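Local structure of putative dehydratase (Mesorhizobium loti, 2POZ) at residues I277-G282 with M288-I293; A295-Y300 with I325-I330; L210-T215 with N239-V244. The protein is a putative dehydratase of the enolase superfamily, probably a lyase, whose actual substrate and reaction are not established. One frame throughout, in Å; residues are numbered along the deposited sequence.

Contact 1 (I277-G282 with M288-I293); sequences IQPDIG and METKKI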
loop_
_atom_site.group_PDB
_atom_site.type_symbol
_atom_site.label_atom_id
_atom_site.label_comp_id
_atom_site.label_asym_id
_atom_site.label_seq_id
_atom_site.Cartn_x
_atom_site.Cartn_y
_atom_site.Cartn_z
ATOM N N ILE A 277 19.602 -4.250 -15.163
ATOM C CA ILE A 277 20.350 -4.712 -14.000
ATOM C C ILE A 277 21.752 -5.045 -14.489
ATOM O O ILE A 277 21.934 -5.458 -15.631
ATOM C CB ILE A 277 19.724 -5.951 -13.304
ATOM C CG1 ILE A 277 19.646 -7.134 -14.263
ATOM C CG2 ILE A 277 18.349 -5.584 -12.750
ATOM C CD1 ILE A 277 19.339 -8.441 -13.555
ATOM N N GLN A 278 22.735 -4.869 -13.615
ATOM C CA GLN A 278 24.130 -5.091 -13.972
ATOM C C GLN A 278 24.865 -6.021 -13.023
ATOM O O GLN A 278 25.870 -5.636 -12.421
ATOM C CB GLN A 278 24.846 -3.743 -14.004
ATOM C CG GLN A 278 24.161 -2.713 -14.881
ATOM C CD GLN A 278 24.660 -1.307 -14.614
ATOM O OE1 GLN A 278 24.389 -0.732 -13.556
ATOM N NE2 GLN A 278 25.399 -0.747 -15.570
ATOM N N PRO A 279 24.376 -7.258 -12.865
ATOM C CA PRO A 279 25.065 -8.178 -11.960
ATOM C C PRO A 279 26.456 -8.520 -12.479
ATOM O O PRO A 279 26.708 -8.474 -13.683
ATOM C CB PRO A 279 24.153 -9.399 -11.953
ATOM C CG PRO A 279 23.625 -9.418 -13.360
ATOM C CD PRO A 279 23.290 -7.940 -13.590
ATOM N N ASP A 280 27.353 -8.859 -11.562
ATOM C CA ASP A 280 28.719 -9.244 -11.914
ATOM C C ASP A 280 28.806 -10.734 -11.583
ATOM O O ASP A 280 28.559 -11.115 -10.439
ATOM C CB ASP A 280 29.715 -8.461 -11.060
ATOM C CG ASP A 280 31.164 -8.743 -11.440
ATOM O OD1 ASP A 280 31.504 -9.914 -11.729
ATOM O OD2 ASP A 280 31.967 -7.785 -11.438
ATOM N N ILE A 281 29.149 -11.581 -12.554
ATOM C CA ILE A 281 29.206 -13.018 -12.255
ATOM C C ILE A 281 30.222 -13.343 -11.167
ATOM O O ILE A 281 30.153 -14.405 -10.551
ATOM C CB ILE A 281 29.526 -13.894 -13.498
ATOM C CG1 ILE A 281 30.927 -13.588 -14.028
ATOM C CG2 ILE A 281 28.463 -13.694 -14.571
ATOM C CD1 ILE A 281 31.398 -14.602 -15.068
ATOM N N GLY A 282 31.156 -12.422 -10.935
ATOM C CA GLY A 282 32.178 -12.614 -9.914
ATOM C C GLY A 282 31.777 -12.173 -8.511
ATOM O O GLY A 282 32.547 -12.332 -7.560
HETATM N N MSE A 288 25.621 -19.696 -12.886
HETATM C CA MSE A 288 24.243 -20.175 -12.856
HETATM C C MSE A 288 23.370 -19.234 -12.025
HETATM O O MSE A 288 22.250 -18.926 -12.418
HETATM C CB MSE A 288 24.181 -21.600 -12.299
HETATM C CG MSE A 288 22.761 -22.159 -12.155
HETATM SE SE MSE A 288 21.707 -22.094 -13.785
HETATM C CE MSE A 288 22.177 -23.844 -14.522
ATOM N N GLU A 289 23.882 -18.768 -10.889
ATOM C CA GLU A 289 23.115 -17.847 -10.056
ATOM C C GLU A 289 22.777 -16.592 -10.880
ATOM O O GLU A 289 21.660 -16.081 -10.822
ATOM C CB GLU A 289 23.921 -17.469 -8.809
ATOM C CG GLU A 289 23.213 -16.522 -7.834
ATOM C CD GLU A 289 21.947 -17.125 -7.218
ATOM O OE1 GLU A 289 21.824 -18.371 -7.175
ATOM O OE2 GLU A 289 21.085 -16.345 -6.761
ATOM N N THR A 290 23.732 -16.105 -11.664
ATOM C CA THR A 290 23.472 -14.924 -12.473
ATOM C C THR A 290 22.492 -15.247 -13.597
ATOM O O THR A 290 21.658 -14.416 -13.954
ATOM C CB THR A 290 24.775 -14.335 -13.038
ATOM O OG1 THR A 290 25.626 -13.958 -11.945
ATOM C CG2 THR A 290 24.482 -13.085 -13.876
ATOM N N LYS A 291 22.581 -16.454 -14.153
ATOM C CA LYS A 291 21.637 -16.844 -15.193
ATOM C C LYS A 291 20.226 -16.827 -14.569
ATOM O O LYS A 291 19.265 -16.368 -15.199
ATOM C CB LYS A 291 21.954 -18.245 -15.727
ATOM C CG LYS A 291 20.914 -18.770 -16.719
ATOM C CD LYS A 291 21.296 -20.140 -17.285
ATOM C CE LYS A 291 20.171 -20.704 -18.153
ATOM N NZ LYS A 291 19.739 -19.760 -19.234
ATOM N N LYS A 292 20.115 -17.313 -13.332
ATOM C CA LYS A 292 18.828 -17.329 -12.623
ATOM C C LYS A 292 18.345 -15.901 -12.384
ATOM O O LYS A 292 17.159 -15.596 -12.557
ATOM C CB LYS A 292 18.962 -18.052 -11.284
ATOM C CG LYS A 292 19.229 -19.550 -11.427
ATOM C CD LYS A 292 19.585 -20.187 -10.100
ATOM C CE LYS A 292 19.671 -21.698 -10.239
ATOM N NZ LYS A 292 20.135 -22.315 -8.973
ATOM N N ILE A 293 19.266 -15.029 -11.976
ATOM C CA ILE A 293 18.929 -13.633 -11.745
ATOM C C ILE A 293 18.402 -13.009 -13.047
ATOM O O ILE A 293 17.407 -12.297 -13.035
ATOM C CB ILE A 293 20.165 -12.845 -11.246
ATOM C CG1 ILE A 293 20.502 -13.277 -9.818
ATOM C CG2 ILE A 293 19.908 -11.330 -11.314
ATOM C CD1 ILE A 293 21.784 -12.692 -9.285
#
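Thr-290, a polar residue, fills the middle of this otherwise apolar contact: its methyl CG2 packs on the ring of Pro-279, 3.8 Å from CG, while its hydroxyl oxygen OG1 lies over the backbone of Ile-281, 3.7 Å from CA. The first torsion (chi1 -61°) explains the split, for it turns CG2 away from the backbone N and sets OG1 beside it, where the hydroxyl is hydrogen-bonded to Gly-286 O one turn earlier. The oxygen is thus satisfied by the carbonyl just ahead of its helix, and what it touches on Ile-281 is carbon, CA and CG2. Ile-281 lays its CG2 branch against Thr-290 CB at 4.0 Å, the two side chains crossing nearly at right angles. In the TIM-barrel-like domain of the enolase superfamily, the contact belongs to one beta-alpha unit: the loop after barrel strand 276-277 packs on the helix that follows, 287-298. One turn along that helix, Ile-293 CG2 meets the far end of Ile-277, CD1, at 3.7 Å, and Phe-265 of helix 261-269 packs on Ile-277, Ile-293 and Pro-279. Asp-280 faces away from the helix. Its OD1 accepts from Gly-282 N at 2.7 Å, an Asx turn that shapes the loop, and OD2 is hydrogen-bonded to His-307 ND1.

Contact 2 (A295-Y300 with I325-I330); sequences AMAEAY and ITNFMI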
loop_
_atom_site.group_PDB
_atom_site.type_symbol
_atom_site.label_atom_id
_atom_site.label_comp_id
_atom_site.label_asym_id
_atom_site.label_seq_id
_atom_site.Cartn_x
_atom_site.Cartn_y
_atom_site.Cartn_z
ATOM N N ALA A 295 17.012 -14.559 -15.567
ATOM C CA ALA A 295 15.724 -15.161 -15.901
ATOM C C ALA A 295 14.617 -14.457 -15.109
ATOM O O ALA A 295 13.542 -14.183 -15.639
ATOM C CB ALA A 295 15.743 -16.660 -15.583
HETATM N N MSE A 296 14.889 -14.163 -13.841
HETATM C CA MSE A 296 13.930 -13.459 -12.996
HETATM C C MSE A 296 13.701 -12.053 -13.534
HETATM O O MSE A 296 12.573 -11.551 -13.558
HETATM C CB MSE A 296 14.448 -13.339 -11.562
HETATM C CG MSE A 296 14.341 -14.586 -10.716
HETATM SE SE MSE A 296 14.883 -14.190 -8.878
HETATM C CE MSE A 296 13.440 -13.017 -8.372
ATOM N N ALA A 297 14.784 -11.417 -13.959
ATOM C CA ALA A 297 14.712 -10.060 -14.483
ATOM C C ALA A 297 13.746 -9.973 -15.652
ATOM O O ALA A 297 13.036 -8.975 -15.801
ATOM C CB ALA A 297 16.089 -9.594 -14.905
ATOM N N GLU A 298 13.720 -11.017 -16.477
ATOM C CA GLU A 298 12.828 -11.059 -17.629
ATOM C C GLU A 298 11.362 -11.002 -17.215
ATOM O O GLU A 298 10.518 -10.505 -17.961
ATOM C CB GLU A 298 13.078 -12.325 -18.460
ATOM C CG GLU A 298 13.899 -12.075 -19.699
ATOM C CD GLU A 298 14.059 -13.308 -20.573
ATOM O OE1 GLU A 298 14.198 -13.138 -21.805
ATOM O OE2 GLU A 298 14.059 -14.434 -20.038
ATOM N N ALA A 299 11.058 -11.511 -16.028
ATOM C CA ALA A 299 9.682 -11.495 -15.539
ATOM C C ALA A 299 9.298 -10.080 -15.117
ATOM O O ALA A 299 8.141 -9.811 -14.778
ATOM C CB ALA A 299 9.534 -12.449 -14.374
ATOM N N TYR A 300 10.272 -9.175 -15.138
ATOM C CA TYR A 300 10.021 -7.792 -14.760
ATOM C C TYR A 300 10.287 -6.817 -15.895
ATOM O O TYR A 300 10.480 -5.624 -15.668
ATOM C CB TYR A 300 10.847 -7.410 -13.527
ATOM C CG TYR A 300 10.325 -8.052 -12.262
ATOM C CD1 TYR A 300 10.689 -9.351 -11.908
ATOM C CD2 TYR A 300 9.418 -7.377 -11.450
ATOM C CE1 TYR A 300 10.159 -9.960 -10.771
ATOM C CE2 TYR A 300 8.884 -7.973 -10.320
ATOM C CZ TYR A 300 9.255 -9.265 -9.984
ATOM O OH TYR A 300 8.708 -9.848 -8.860
ATOM N N ILE A 325 21.845 -15.873 -22.310
ATOM C CA ILE A 325 20.644 -15.189 -21.835
ATOM C C ILE A 325 19.813 -14.527 -22.929
ATOM O O ILE A 325 20.339 -13.960 -23.893
ATOM C CB ILE A 325 20.975 -14.140 -20.741
ATOM C CG1 ILE A 325 22.029 -13.158 -21.249
ATOM C CG2 ILE A 325 21.468 -14.845 -19.478
ATOM C CD1 ILE A 325 22.312 -12.026 -20.283
ATOM N N THR A 326 18.498 -14.601 -22.764
ATOM C CA THR A 326 17.584 -14.038 -23.741
ATOM C C THR A 326 17.400 -12.527 -23.613
ATOM O O THR A 326 17.053 -11.868 -24.593
ATOM C CB THR A 326 16.207 -14.732 -23.651
ATOM O OG1 THR A 326 15.784 -14.755 -22.288
ATOM C CG2 THR A 326 16.294 -16.164 -24.145
ATOM N N ASN A 327 17.639 -11.976 -22.423
ATOM C CA ASN A 327 17.479 -10.539 -22.207
ATOM C C ASN A 327 18.806 -9.781 -22.064
ATOM O O ASN A 327 18.956 -8.912 -21.211
ATOM C CB ASN A 327 16.573 -10.277 -20.984
ATOM C CG ASN A 327 17.104 -10.911 -19.695
ATOM O OD1 ASN A 327 17.849 -11.893 -19.722
ATOM N ND2 ASN A 327 16.692 -10.360 -18.557
ATOM N N PHE A 328 19.764 -10.120 -22.917
ATOM C CA PHE A 328 21.068 -9.465 -22.901
ATOM C C PHE A 328 20.980 -8.111 -23.587
ATOM O O PHE A 328 20.335 -7.980 -24.622
ATOM C CB PHE A 328 22.108 -10.321 -23.631
ATOM C CG PHE A 328 23.414 -9.610 -23.870
ATOM C CD1 PHE A 328 24.322 -9.415 -22.826
ATOM C CD2 PHE A 328 23.725 -9.112 -25.130
ATOM C CE1 PHE A 328 25.514 -8.732 -23.039
ATOM C CE2 PHE A 328 24.916 -8.425 -25.355
ATOM C CZ PHE A 328 25.814 -8.233 -24.309
HETATM N N MSE A 329 21.634 -7.105 -23.014
HETATM C CA MSE A 329 21.636 -5.779 -23.606
HETATM C C MSE A 329 22.978 -5.416 -24.257
HETATM O O MSE A 329 23.063 -5.226 -25.467
HETATM C CB MSE A 329 21.307 -4.720 -22.553
HETATM C CG MSE A 329 21.334 -3.298 -23.097
HETATM SE SE MSE A 329 21.206 -1.955 -21.702
HETATM C CE MSE A 329 21.693 -0.384 -22.749
ATOM N N ILE A 330 24.025 -5.326 -23.446
ATOM C CA ILE A 330 25.335 -4.929 -23.949
ATOM C C ILE A 330 26.430 -5.393 -22.975
ATOM O O ILE A 330 26.166 -5.606 -21.794
ATOM C CB ILE A 330 25.356 -3.383 -24.112
ATOM C CG1 ILE A 330 26.584 -2.921 -24.893
ATOM C CG2 ILE A 330 25.303 -2.727 -22.745
ATOM C CD1 ILE A 330 26.511 -1.443 -25.281
HETATM O O HOH W 1 17.425 -14.458 -19.221
#
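Glu-298 lays its CG over the amide group of Asn-327, 3.4 Å from the amide carbon CG and 3.5 Å from ND2, so that an aliphatic methylene covers a polar plane. Beyond CG the glutamate chain runs extended (chi2 -176°), which carries the carboxylate past the asparagine towards Thr-326. The two side chains cross at a slant, with carboxylate and amide planes 36° apart. From the preceding residue, Ala-297 CB adds a contact to ND2 at 3.8 Å.

Asn-327 owes its place to a chi1 of 58°, which tucks CG between its own N and carbonyl carbon. From there ND2 donates to two backbone carbonyls, Cys-294 O and Met-302 O, so the side chain ties the last turns of helix 287-298 to the connection leading into barrel strand 303-304. The loop 325-330, which follows helix 312-324 in the TIM-barrel-like domain, is thereby fastened to helix 287-298. On the other end of the amide, OD1 accepts a hydrogen bond from a water at 2.6 Å, and the same water reaches Glu-298 OE2 by a weak bond. Thr-326 OG1 is modelled implausibly close to the carboxylate, which leaves the details of that pairing doubtful.

Glu-298 OE2 also forms a salt bridge with Arg-262 of a second subunit. The arginine across the interface would favour an ionised carboxylate, while the two carbonyls fix the asparagine amide, and the polar groups beside these turns serve both the internal fold and the octamer.

Contact 3 (L210-T215 with N239-V244); sequences LTTDET and NGALKV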
loop_
_atom_site.group_PDB
_atom_site.type_symbol
_atom_site.label_atom_id
_atom_site.label_comp_id
_atom_site.label_asym_id
_atom_site.label_seq_id
_atom_site.Cartn_x
_atom_site.Cartn_y
_atom_site.Cartn_z
ATOM N N LEU A 210 24.576 11.710 -5.124
ATOM C CA LEU A 210 24.566 12.645 -4.013
ATOM C C LEU A 210 23.297 12.358 -3.217
ATOM O O LEU A 210 22.803 11.231 -3.227
ATOM C CB LEU A 210 24.520 14.072 -4.559
ATOM C CG LEU A 210 25.483 14.385 -5.706
ATOM C CD1 LEU A 210 25.201 15.794 -6.214
ATOM C CD2 LEU A 210 26.928 14.249 -5.238
ATOM N N THR A 211 22.779 13.361 -2.514
ATOM C CA THR A 211 21.532 13.171 -1.790
ATOM C C THR A 211 20.460 13.161 -2.876
ATOM O O THR A 211 20.694 13.631 -3.995
ATOM C CB THR A 211 21.270 14.300 -0.766
ATOM O OG1 THR A 211 21.571 15.576 -1.349
ATOM C CG2 THR A 211 22.137 14.096 0.467
ATOM N N THR A 212 19.294 12.623 -2.552
ATOM C CA THR A 212 18.205 12.495 -3.509
ATOM C C THR A 212 17.863 13.753 -4.288
ATOM O O THR A 212 17.825 13.728 -5.519
ATOM C CB THR A 212 16.943 11.960 -2.809
ATOM O OG1 THR A 212 17.255 10.706 -2.190
ATOM C CG2 THR A 212 15.818 11.737 -3.818
ATOM N N ASP A 213 17.627 14.849 -3.578
ATOM C CA ASP A 213 17.274 16.105 -4.229
ATOM C C ASP A 213 18.291 16.560 -5.291
ATOM O O ASP A 213 17.921 16.816 -6.441
ATOM C CB ASP A 213 17.061 17.198 -3.167
ATOM C CG ASP A 213 18.268 17.379 -2.232
ATOM O OD1 ASP A 213 19.123 16.469 -2.137
ATOM O OD2 ASP A 213 18.350 18.440 -1.574
ATOM N N GLU A 214 19.564 16.641 -4.918
ATOM C CA GLU A 214 20.585 17.079 -5.856
ATOM C C GLU A 214 20.806 16.087 -6.994
ATOM O O GLU A 214 21.138 16.483 -8.108
ATOM C CB GLU A 214 21.902 17.349 -5.126
ATOM C CG GLU A 214 21.881 18.579 -4.228
ATOM C CD GLU A 214 21.419 19.837 -4.956
ATOM O OE1 GLU A 214 21.858 20.078 -6.103
ATOM O OE2 GLU A 214 20.615 20.596 -4.374
ATOM N N THR A 215 20.606 14.799 -6.726
ATOM C CA THR A 215 20.784 13.795 -7.767
ATOM C C THR A 215 19.700 13.965 -8.831
ATOM O O THR A 215 19.974 13.914 -10.030
ATOM C CB THR A 215 20.724 12.369 -7.191
ATOM O OG1 THR A 215 21.894 12.130 -6.398
ATOM C CG2 THR A 215 20.650 11.344 -8.314
ATOM N N ASN A 239 17.040 1.667 -1.257
ATOM C CA ASN A 239 16.118 1.375 -2.352
ATOM C C ASN A 239 14.897 2.294 -2.379
ATOM O O ASN A 239 14.172 2.342 -3.372
ATOM C CB ASN A 239 15.666 -0.082 -2.297
ATOM C CG ASN A 239 16.783 -1.038 -2.638
ATOM O OD1 ASN A 239 17.600 -0.753 -3.514
ATOM N ND2 ASN A 239 16.827 -2.178 -1.958
ATOM N N GLY A 240 14.664 3.006 -1.283
ATOM C CA GLY A 240 13.546 3.930 -1.242
ATOM C C GLY A 240 13.912 5.121 -2.111
ATOM O O GLY A 240 13.100 5.612 -2.899
ATOM N N ALA A 241 15.148 5.594 -1.966
ATOM C CA ALA A 241 15.616 6.713 -2.767
ATOM C C ALA A 241 15.611 6.289 -4.237
ATOM O O ALA A 241 15.258 7.076 -5.112
ATOM C CB ALA A 241 17.021 7.125 -2.338
ATOM N N LEU A 242 15.996 5.041 -4.505
ATOM C CA LEU A 242 16.024 4.538 -5.878
ATOM C C LEU A 242 14.660 4.659 -6.555
ATOM O O LEU A 242 14.571 5.098 -7.704
ATOM C CB LEU A 242 16.482 3.075 -5.914
ATOM C CG LEU A 242 16.553 2.396 -7.288
ATOM C CD1 LEU A 242 17.468 3.181 -8.224
ATOM C CD2 LEU A 242 17.078 0.973 -7.125
ATOM N N LYS A 243 13.592 4.279 -5.855
ATOM C CA LYS A 243 12.266 4.373 -6.458
ATOM C C LYS A 243 11.837 5.824 -6.653
ATOM O O LYS A 243 11.301 6.179 -7.699
ATOM C CB LYS A 243 11.212 3.634 -5.626
ATOM C CG LYS A 243 9.833 3.699 -6.287
ATOM C CD LYS A 243 8.963 2.500 -5.974
ATOM C CE LYS A 243 7.711 2.508 -6.847
ATOM N NZ LYS A 243 8.048 2.531 -8.310
ATOM N N VAL A 244 12.069 6.660 -5.648
ATOM C CA VAL A 244 11.711 8.070 -5.734
ATOM C C VAL A 244 12.422 8.704 -6.925
ATOM O O VAL A 244 11.816 9.437 -7.717
ATOM C CB VAL A 244 12.115 8.823 -4.449
ATOM C CG1 VAL A 244 11.899 10.320 -4.629
ATOM C CG2 VAL A 244 11.295 8.309 -3.274
#
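Thr-212 is the one residue of 210-215 that touches 239-244, and its CB points at that helix from the first turn of its own. At CB the side chain divides. The hydroxyl OG1 rests against the methyl CB of Ala-241 at 3.6 Å, with no hydrogen bond between the two segments; its polar partner is Asn-301 ND2 of another subunit, which packs on Ala-241 as well. The other branch, CG2, lies anti to the backbone N (chi1 -57° for OG1) and reaches Val-244 CG1 more loosely, at 4.2 Å. Ala-241 and Val-244, three residues apart, thus offer one side of their helix to a single threonine.

Behind Thr-212 the turn is held by its own bonds. Thr-211, at the N-cap position, gives its hydroxyl proton to Asp-213 OD1 at 2.7 Å, nearly along the C-O axis. Leu-210 N donates to Thr-215 OG1 at 3.0 Å, tying the incoming loop to the first turn. Asp-213 OD2 and Glu-214 OE2 both make salt bridges to Arg-303 of that same neighbouring subunit.

Helices 212-222 and 239-248 are consecutive outer helices of the barrel, following strands 201-205 and 227-231, while Leu-242 packs on strand 253-255 and helix 261-269.

Along the chain the order is contact 3, contact 1, contact 2, each closing before the next opens, and all three fall in the enolase C-terminal domain-like region with its parallel strands and surrounding helices. Contacts 1 and 2 share helix 287-298, their centres about 10 Å apart, and they touch where Ile-277 CD1 packs on Ala-297 CB at 3.7 Å. Contact 3 joins the earlier helices 212-222 and 239-248, its centre about 25 Å from either of the others. Contacts 1 and 2 adjoin the same second subunit, contact 2 also reaches a third, and contact 3 meets two others, so successive parts of one barrel contribute to separate interfaces of the octamer.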